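Local coordinates for delta-aminolevulinic acid dehydratase (PDB 3OBK), which catalyses the condensation of two molecules of 5-aminolevulinic acid to porphobilinogen, an early step of tetrapyrrole biosynthesis, and assembles as an octamer, at residues P268-L273 with S293-M298; I61-G66 with F222-D227; I308-T313 with T331-E336. All coordinates share one frame; numbering follows the deposited sequence.

Interaction 1. Residues P268-L273 with S293-M298; sequences PGLPYL and SGEYAM. With PBG (3-[5-(aminomethyl)-4-(carboxymethyl)-1H-pyrrol-3-yl]propanoic acid), chain L.
Glu295 OE2 is gripped by two backbone N-H groups: Gly269 N donates to it from across the contact at 2.9 Å, and Val292 N, just ahead of the helix, is hydrogen-bonded to the same oxygen. The other carboxylate oxygen, Glu295 OE1, accepts from Leu270 N, also at 2.9 Å. Both bonds across the contact use the syn sides, with the donors lifted 34° and 30° out of the carboxylate plane, and the N-H angle is somewhat straighter at Leu270 (153°) than at Gly269. Two successive peptide N-H groups thus hold one carboxylate and limit its rotation, and a buried negative charge is probably stabilised by them. Carbon closes in around Glu295 OE1, with Pro271 CD 3.5 Å and Leu270 CB 3.4 Å from it. Pro271 O bonds to Arg323 of the second subunit. Two residues before Glu295, Ser293 holds the propionate of porphobilinogen, N to O3A at 2.9 Å and OG to O4A at 2.8 Å. The contact therefore joins the turn after strand 263-267, entered through a cis peptide before Pro268, to the first turn of helix 293-305, which follows the next strand, 287-291; Leu270 also packs on Val317 of helix 310-324.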
# COMPACT_ATOMS: atom_id res chain seq x y z
N PRO A 268 -26.56 -2.44 11.09
CA PRO A 268 -26.47 -2.26 12.54
C PRO A 268 -25.06 -1.99 13.08
O PRO A 268 -24.17 -1.68 12.33
CB PRO A 268 -27.03 -3.57 13.10
CG PRO A 268 -27.90 -4.10 11.98
CD PRO A 268 -27.22 -3.70 10.73
N GLY A 269 -24.89 -2.11 14.39
CA GLY A 269 -23.74 -1.53 15.08
C GLY A 269 -22.64 -2.50 15.43
O GLY A 269 -21.78 -2.78 14.61
N LEU A 270 -22.67 -3.02 16.65
CA LEU A 270 -21.62 -3.90 17.14
C LEU A 270 -21.34 -5.07 16.21
O LEU A 270 -20.19 -5.38 15.93
CB LEU A 270 -21.96 -4.43 18.55
CG LEU A 270 -21.80 -3.43 19.67
CD1 LEU A 270 -22.06 -4.13 21.00
CD2 LEU A 270 -20.42 -2.78 19.65
N PRO A 271 -22.39 -5.72 15.70
CA PRO A 271 -22.05 -6.80 14.78
C PRO A 271 -21.51 -6.36 13.43
O PRO A 271 -21.33 -7.21 12.59
CB PRO A 271 -23.37 -7.55 14.59
CG PRO A 271 -24.32 -7.00 15.60
CD PRO A 271 -23.83 -5.64 15.96
N TYR A 272 -21.27 -5.08 13.19
CA TYR A 272 -20.73 -4.64 11.89
C TYR A 272 -19.48 -3.75 12.02
O TYR A 272 -19.12 -2.99 11.11
CB TYR A 272 -21.86 -4.00 11.07
CG TYR A 272 -22.90 -5.04 10.73
CD1 TYR A 272 -22.77 -5.83 9.60
CD2 TYR A 272 -23.98 -5.29 11.58
CE1 TYR A 272 -23.71 -6.82 9.28
CE2 TYR A 272 -24.93 -6.30 11.29
CZ TYR A 272 -24.78 -7.07 10.14
OH TYR A 272 -25.67 -8.07 9.84
N LEU A 273 -18.79 -3.87 13.17
CA LEU A 273 -17.64 -3.01 13.45
C LEU A 273 -16.55 -3.24 12.42
O LEU A 273 -15.82 -2.34 12.10
CB LEU A 273 -17.11 -3.20 14.88
CG LEU A 273 -18.01 -2.84 16.11
CD1 LEU A 273 -17.29 -3.06 17.44
CD2 LEU A 273 -18.57 -1.41 16.00
N SER A 293 -32.16 -0.91 17.77
CA SER A 293 -33.14 -1.29 18.76
C SER A 293 -32.90 -2.68 19.33
O SER A 293 -33.01 -2.91 20.52
CB SER A 293 -34.52 -1.25 18.12
OG SER A 293 -34.63 -2.19 17.06
N GLY A 294 -32.57 -3.62 18.47
CA GLY A 294 -32.35 -4.99 18.92
C GLY A 294 -31.15 -5.10 19.83
O GLY A 294 -31.18 -5.83 20.81
N GLU A 295 -30.10 -4.38 19.48
CA GLU A 295 -28.91 -4.31 20.31
C GLU A 295 -29.24 -3.71 21.68
O GLU A 295 -28.76 -4.20 22.68
CB GLU A 295 -27.81 -3.51 19.63
CG GLU A 295 -27.33 -4.09 18.28
CD GLU A 295 -26.27 -3.23 17.66
OE1 GLU A 295 -25.12 -3.26 18.19
OE2 GLU A 295 -26.60 -2.50 16.67
N TYR A 296 -30.06 -2.67 21.69
CA TYR A 296 -30.55 -2.02 22.90
C TYR A 296 -31.33 -2.97 23.79
O TYR A 296 -31.11 -3.05 24.99
CB TYR A 296 -31.45 -0.82 22.51
CG TYR A 296 -32.05 -0.06 23.69
CD1 TYR A 296 -31.31 0.91 24.37
CD2 TYR A 296 -33.36 -0.31 24.11
CE1 TYR A 296 -31.88 1.63 25.46
CE2 TYR A 296 -33.91 0.38 25.16
CZ TYR A 296 -33.17 1.34 25.85
OH TYR A 296 -33.75 2.01 26.91
N ALA A 297 -32.23 -3.73 23.17
CA ALA A 297 -33.05 -4.71 23.88
C ALA A 297 -32.19 -5.77 24.56
O ALA A 297 -32.43 -6.14 25.71
CB ALA A 297 -34.03 -5.36 22.92
N MET A 298 -31.16 -6.24 23.86
CA MET A 298 -30.29 -7.25 24.43
C MET A 298 -29.64 -6.79 25.75
O MET A 298 -29.61 -7.51 26.74
CB MET A 298 -29.24 -7.67 23.42
CG MET A 298 -29.75 -8.70 22.42
SD MET A 298 -28.60 -8.99 21.04
CE MET A 298 -27.18 -9.62 21.93
CHA PBG L . -36.53 2.39 8.29
C1A PBG L . -35.69 2.25 9.51
C2A PBG L . -35.46 1.09 10.24
C3A PBG L . -34.62 1.45 11.28
C4A PBG L . -34.29 2.78 11.10
NA PBG L . -34.97 3.25 10.04
C5A PBG L . -36.12 -0.26 10.09
C6A PBG L . -35.79 -1.03 8.89
O1A PBG L . -35.29 -0.39 7.92
O2A PBG L . -36.08 -2.25 8.82
C7A PBG L . -34.17 0.55 12.36
C8A PBG L . -33.52 1.18 13.53
C9A PBG L . -33.34 0.37 14.75
O3A PBG L . -33.20 0.97 15.81
O4A PBG L . -33.59 -0.84 14.81
N1 PBG L . -35.89 2.72 7.06

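Interaction 2. Residues I61-G66 with F222-D227; sequences IPSMPG and FRDALD. With PBG (3-[5-(aminomethyl)-4-(carboxymethyl)-1H-pyrrol-3-yl]propanoic acid), chain L; EDO (1,2-ethanediol), chain O.
The Phe222 ring lies between the product and its own helix: porphobilinogen C3A sits 3.4 Å above the centre of one face, while Leu226 CD1 lies over the opposite face, offset toward the rim. The ring of Phe93 meets it edge-to-face. The bond from CA to CB of Phe222 leaves residues 61-66 behind, and with CG anti to the backbone N (chi1 175°) the ring is laid against porphobilinogen. The next residue, Arg223, brings its guanidinium edge, in plane, to the acetate of the product; Arg223 NH2 to porphobilinogen O2A is 2.6 Å, and the bond from NE to that oxygen is weak, so the two N-H groups converge on one carboxylate atom. On the side facing residues 61-66, Ser63 OG donates to the anti lone pair of Asp224 OD2, 2.7 Å away, while Asp224 OD1 is bonded to His229. The two oxygens of this carboxylate therefore have separate partners, which should limit its rotation. Ile61 CD1 lies 3.6 Å from Ala225 CB, an apolar contact that Phe51 of strand 46-53 adjoins. Met64 SD approaches Phe222 N at 4.1 Å. A type I turn from Ile61 to Met64 shapes the loop, and helix 220-226 ends in a Schellman motif with Asp227 as C-prime residue. The helix lines the pocket with Phe222 and Arg223 while the loop packs behind it, at the C-terminal ends of the barrel strands, as in TIM barrels.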
# COMPACT_ATOMS: atom_id res chain seq x y z
N ILE A 61 -42.71 1.38 24.81
CA ILE A 61 -42.40 0.32 23.84
C ILE A 61 -41.90 -0.91 24.61
O ILE A 61 -40.80 -0.95 25.14
CB ILE A 61 -41.34 0.80 22.85
CG1 ILE A 61 -41.81 2.09 22.16
CG2 ILE A 61 -41.01 -0.29 21.87
CD1 ILE A 61 -40.65 2.91 21.54
N PRO A 62 -42.74 -1.92 24.69
CA PRO A 62 -42.33 -2.99 25.60
C PRO A 62 -41.03 -3.67 25.20
O PRO A 62 -40.27 -4.03 26.08
CB PRO A 62 -43.51 -3.97 25.53
CG PRO A 62 -44.68 -3.15 25.10
CD PRO A 62 -44.12 -2.07 24.20
N SER A 63 -40.78 -3.85 23.90
CA SER A 63 -39.54 -4.49 23.46
C SER A 63 -38.31 -3.54 23.37
O SER A 63 -37.24 -3.96 22.89
CB SER A 63 -39.78 -5.21 22.15
OG SER A 63 -40.33 -4.32 21.21
N MET A 64 -38.46 -2.30 23.82
CA MET A 64 -37.34 -1.38 24.02
C MET A 64 -37.48 -0.67 25.37
O MET A 64 -37.76 0.52 25.44
CB MET A 64 -37.32 -0.33 22.92
CG MET A 64 -37.28 -0.91 21.55
SD MET A 64 -37.10 0.38 20.30
CE MET A 64 -35.59 1.18 20.80
N PRO A 65 -37.30 -1.41 26.47
CA PRO A 65 -37.63 -0.93 27.81
C PRO A 65 -36.91 0.36 28.16
O PRO A 65 -35.71 0.47 27.88
CB PRO A 65 -37.13 -2.07 28.73
CG PRO A 65 -36.97 -3.26 27.83
CD PRO A 65 -36.59 -2.71 26.51
N GLY A 66 -37.63 1.31 28.75
CA GLY A 66 -37.12 2.66 28.96
C GLY A 66 -37.45 3.66 27.85
O GLY A 66 -37.47 4.86 28.12
N PHE A 222 -37.55 -1.81 16.91
CA PHE A 222 -37.88 -0.60 16.18
C PHE A 222 -39.25 -0.77 15.43
O PHE A 222 -40.12 0.11 15.50
CB PHE A 222 -36.75 -0.24 15.21
CG PHE A 222 -37.04 0.95 14.31
CD1 PHE A 222 -37.76 0.77 13.12
CD2 PHE A 222 -36.54 2.21 14.62
CE1 PHE A 222 -37.99 1.84 12.29
CE2 PHE A 222 -36.75 3.30 13.79
CZ PHE A 222 -37.50 3.13 12.64
N ARG A 223 -39.42 -1.90 14.74
CA ARG A 223 -40.64 -2.14 14.00
C ARG A 223 -41.86 -2.33 14.91
O ARG A 223 -42.98 -2.10 14.49
CB ARG A 223 -40.45 -3.34 13.06
CG ARG A 223 -39.46 -3.06 11.93
CD ARG A 223 -39.12 -4.31 11.16
NE ARG A 223 -38.08 -4.11 10.16
CZ ARG A 223 -37.39 -5.10 9.58
NH1 ARG A 223 -37.64 -6.37 9.92
NH2 ARG A 223 -36.45 -4.84 8.69
N ASP A 224 -41.65 -2.74 16.16
CA ASP A 224 -42.74 -2.72 17.13
C ASP A 224 -43.09 -1.27 17.43
O ASP A 224 -44.27 -0.92 17.49
CB ASP A 224 -42.36 -3.44 18.42
CG ASP A 224 -42.09 -4.94 18.23
OD1 ASP A 224 -42.60 -5.53 17.24
OD2 ASP A 224 -41.37 -5.54 19.08
N ALA A 225 -42.06 -0.43 17.60
CA ALA A 225 -42.26 0.99 17.96
C ALA A 225 -43.12 1.74 16.94
O ALA A 225 -44.04 2.49 17.31
CB ALA A 225 -40.95 1.71 18.17
N LEU A 226 -42.82 1.52 15.65
CA LEU A 226 -43.59 2.15 14.55
C LEU A 226 -44.78 1.34 14.03
O LEU A 226 -45.56 1.84 13.20
CB LEU A 226 -42.66 2.43 13.39
CG LEU A 226 -41.81 3.69 13.47
CD1 LEU A 226 -41.12 3.73 14.81
CD2 LEU A 226 -40.83 3.77 12.29
N ASP A 227 -44.91 0.11 14.50
CA ASP A 227 -45.91 -0.85 14.00
C ASP A 227 -45.76 -1.00 12.48
O ASP A 227 -46.67 -0.77 11.71
CB ASP A 227 -47.33 -0.42 14.40
CG ASP A 227 -48.36 -1.52 14.18
OD1 ASP A 227 -48.04 -2.72 14.25
OD2 ASP A 227 -49.51 -1.17 13.91
CHA PBG L . -36.53 2.39 8.29
C1A PBG L . -35.69 2.25 9.51
C2A PBG L . -35.46 1.09 10.24
C3A PBG L . -34.62 1.45 11.28
C4A PBG L . -34.29 2.78 11.10
NA PBG L . -34.97 3.25 10.04
C5A PBG L . -36.12 -0.26 10.09
C6A PBG L . -35.79 -1.03 8.89
O1A PBG L . -35.29 -0.39 7.92
O2A PBG L . -36.08 -2.25 8.82
C7A PBG L . -34.17 0.55 12.36
C8A PBG L . -33.52 1.18 13.53
C9A PBG L . -33.34 0.37 14.75
O3A PBG L . -33.20 0.97 15.81
O4A PBG L . -33.59 -0.84 14.81
N1 PBG L . -35.89 2.72 7.06
C1 EDO O . -38.25 8.28 27.29
O1 EDO O . -38.98 7.18 27.88
C2 EDO O . -37.66 7.95 25.90
O2 EDO O . -38.67 7.67 24.90

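Interaction 3. Residues I308-T313 with T331-E336; sequences ISEKDT and TYYAKE. With PBG (3-[5-(aminomethyl)-4-(carboxymethyl)-1H-pyrrol-3-yl]propanoic acid), chain L.
Glu310 and Tyr333 meet where helix 310-324 begins, and the approach to that point starts at Ile308, whose side chain packs on Leu299 and Ala302 of helix 293-305. Ser309 follows at the N-cap: its OG accepts a long, weak capping bond from Asp312 N at 3.4 Å and gives a weak bond to Asp312 OD2, a pair that links the two residues at the N-terminus of the helix. Glu310 reaches across. Its CG stands anti to the backbone N (chi1 -161°) and the chain runs on extended, carrying Glu310 OE1 to Tyr333 OH at 2.7 Å. The phenol donates to the anti lone pair of Glu310 OE1, which lies at the ring edge, in its plane, 3.3 Å from Tyr333 CE1. Carboxylate and ring planes are nearly perpendicular, 88° apart. Lys300 NZ of helix 293-305 forms a salt bridge with the same OE1, so a phenol and an ammonium group share one oxygen. Lys300 probably also eases the like-charge repulsion between Glu310 and Glu336, whose OE1 atoms are 5.5 Å apart. In the TIM barrel this joins the start of one outer helix to the turn between strand 328-331 and the next helix, 334-346. That turn is built from two overlapping elements, a type I turn from Thr331 to Ala334 and an ST turn in which Thr331 OG1 accepts from Tyr333 N at 3.1 Å. Tyr333 is the N-cap residue of helix 334-346, and its ring also meets that of Tyr296. Further along the first helix, Thr313 packs on Leu299 and on Ser217 of the second subunit. Beside Tyr333, the neighbouring Tyr332 reaches the product instead: its OH donates to porphobilinogen O3A at 2.6 Å, with that oxygen in the plane of the ring.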
# COMPACT_ATOMS: atom_id res chain seq x y z
N ILE A 308 -25.51 -8.86 33.46
CA ILE A 308 -24.43 -7.90 33.26
C ILE A 308 -24.70 -6.64 34.06
O ILE A 308 -25.78 -6.46 34.62
CB ILE A 308 -24.25 -7.52 31.76
CG1 ILE A 308 -25.50 -6.82 31.20
CG2 ILE A 308 -23.87 -8.73 30.94
CD1 ILE A 308 -25.41 -6.46 29.70
N SER A 309 -23.69 -5.79 34.12
CA SER A 309 -23.80 -4.48 34.68
C SER A 309 -24.11 -3.52 33.54
O SER A 309 -23.32 -3.43 32.59
CB SER A 309 -22.51 -4.07 35.35
OG SER A 309 -22.40 -2.65 35.30
N GLU A 310 -25.22 -2.80 33.63
CA GLU A 310 -25.70 -1.94 32.55
C GLU A 310 -24.70 -0.86 32.18
O GLU A 310 -24.39 -0.68 30.99
CB GLU A 310 -27.02 -1.27 32.91
CG GLU A 310 -27.75 -0.76 31.68
CD GLU A 310 -29.14 -0.25 31.96
OE1 GLU A 310 -29.97 -0.18 31.03
OE2 GLU A 310 -29.42 0.10 33.10
N LYS A 311 -24.22 -0.15 33.20
CA LYS A 311 -23.40 1.01 33.01
C LYS A 311 -22.08 0.61 32.39
O LYS A 311 -21.63 1.22 31.44
CB LYS A 311 -23.17 1.70 34.36
CG LYS A 311 -22.34 2.99 34.33
CD LYS A 311 -22.38 3.67 35.72
CE LYS A 311 -21.27 4.73 35.89
NZ LYS A 311 -21.33 5.49 37.19
N ASP A 312 -21.44 -0.41 32.94
CA ASP A 312 -20.10 -0.74 32.47
C ASP A 312 -20.15 -1.15 31.01
O ASP A 312 -19.33 -0.72 30.21
CB ASP A 312 -19.53 -1.92 33.25
CG ASP A 312 -19.25 -1.59 34.69
OD1 ASP A 312 -18.76 -0.48 34.98
OD2 ASP A 312 -19.47 -2.51 35.52
N THR A 313 -21.12 -2.00 30.68
CA THR A 313 -21.22 -2.58 29.38
C THR A 313 -21.64 -1.49 28.37
O THR A 313 -21.01 -1.36 27.35
CB THR A 313 -22.14 -3.85 29.43
OG1 THR A 313 -23.47 -3.50 29.81
CG2 THR A 313 -21.62 -4.85 30.47
N THR A 331 -27.60 6.07 19.30
CA THR A 331 -27.88 5.03 20.30
C THR A 331 -29.01 5.41 21.22
O THR A 331 -29.04 6.53 21.67
CB THR A 331 -26.61 4.66 21.14
OG1 THR A 331 -26.97 3.76 22.20
CG2 THR A 331 -25.96 5.89 21.71
N TYR A 332 -29.90 4.46 21.52
CA TYR A 332 -31.02 4.71 22.43
C TYR A 332 -30.51 4.91 23.87
O TYR A 332 -31.24 5.43 24.72
CB TYR A 332 -32.08 3.60 22.32
CG TYR A 332 -32.61 3.48 20.91
CD1 TYR A 332 -33.53 4.38 20.42
CD2 TYR A 332 -32.14 2.49 20.06
CE1 TYR A 332 -33.99 4.28 19.14
CE2 TYR A 332 -32.59 2.38 18.77
CZ TYR A 332 -33.52 3.28 18.30
OH TYR A 332 -33.97 3.18 16.99
N TYR A 333 -29.25 4.56 24.13
CA TYR A 333 -28.60 4.89 25.42
C TYR A 333 -27.93 6.28 25.47
O TYR A 333 -27.22 6.59 26.42
CB TYR A 333 -27.53 3.84 25.76
CG TYR A 333 -28.04 2.64 26.48
CD1 TYR A 333 -28.47 2.72 27.80
CD2 TYR A 333 -28.08 1.42 25.86
CE1 TYR A 333 -28.94 1.58 28.46
CE2 TYR A 333 -28.55 0.28 26.52
CZ TYR A 333 -28.97 0.36 27.81
OH TYR A 333 -29.42 -0.79 28.42
N ALA A 334 -28.15 7.13 24.47
CA ALA A 334 -27.40 8.38 24.37
C ALA A 334 -27.64 9.24 25.59
O ALA A 334 -26.70 9.68 26.23
CB ALA A 334 -27.78 9.13 23.14
N LYS A 335 -28.91 9.45 25.93
CA LYS A 335 -29.21 10.28 27.10
C LYS A 335 -28.61 9.66 28.35
O LYS A 335 -28.03 10.35 29.19
CB LYS A 335 -30.71 10.47 27.27
CG LYS A 335 -31.06 11.37 28.46
CD LYS A 335 -32.56 11.48 28.70
CE LYS A 335 -33.14 10.33 29.56
NZ LYS A 335 -34.65 10.28 29.59
N GLU A 336 -28.74 8.36 28.47
CA GLU A 336 -28.32 7.74 29.70
C GLU A 336 -26.82 7.80 29.83
O GLU A 336 -26.30 8.04 30.92
CB GLU A 336 -28.79 6.31 29.75
CG GLU A 336 -28.91 5.81 31.18
CD GLU A 336 -30.30 5.98 31.71
OE1 GLU A 336 -31.17 5.20 31.26
OE2 GLU A 336 -30.49 6.87 32.54
CHA PBG L . -36.53 2.39 8.29
C1A PBG L . -35.69 2.25 9.51
C2A PBG L . -35.46 1.09 10.24
C3A PBG L . -34.62 1.45 11.28
C4A PBG L . -34.29 2.78 11.10
NA PBG L . -34.97 3.25 10.04
C5A PBG L . -36.12 -0.26 10.09
C6A PBG L . -35.79 -1.03 8.89
O1A PBG L . -35.29 -0.39 7.92
O2A PBG L . -36.08 -2.25 8.82
C7A PBG L . -34.17 0.55 12.36
C8A PBG L . -33.52 1.18 13.53
C9A PBG L . -33.34 0.37 14.75
O3A PBG L . -33.20 0.97 15.81
O4A PBG L . -33.59 -0.84 14.81
N1 PBG L . -35.89 2.72 7.06

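In the fold
From the N terminus, interaction 2 opens first, tying the loop 61-66 to helix 220-226 across 155 intervening residues. Interaction 1 then closes a loop of 19 residues, with helix 273-282 and strand 287-291, and ties the turn after strand 263-267 to helix 293-305. Interaction 3 spans 17 residues, with most of helix 310-324 and strand 328-331, and joins the starts of helices 310-324 and 334-346. The three follow in series within the barrel; none nests or crosses. In space they meet at helix 293-305: Tyr296 OH lies 2.7 Å from Pro65 O, a probable hydrogen bond, and Tyr296 CD1 packs on Tyr332 CB at 3.5 Å. Each contributes to the porphobilinogen pocket and touches the second subunit.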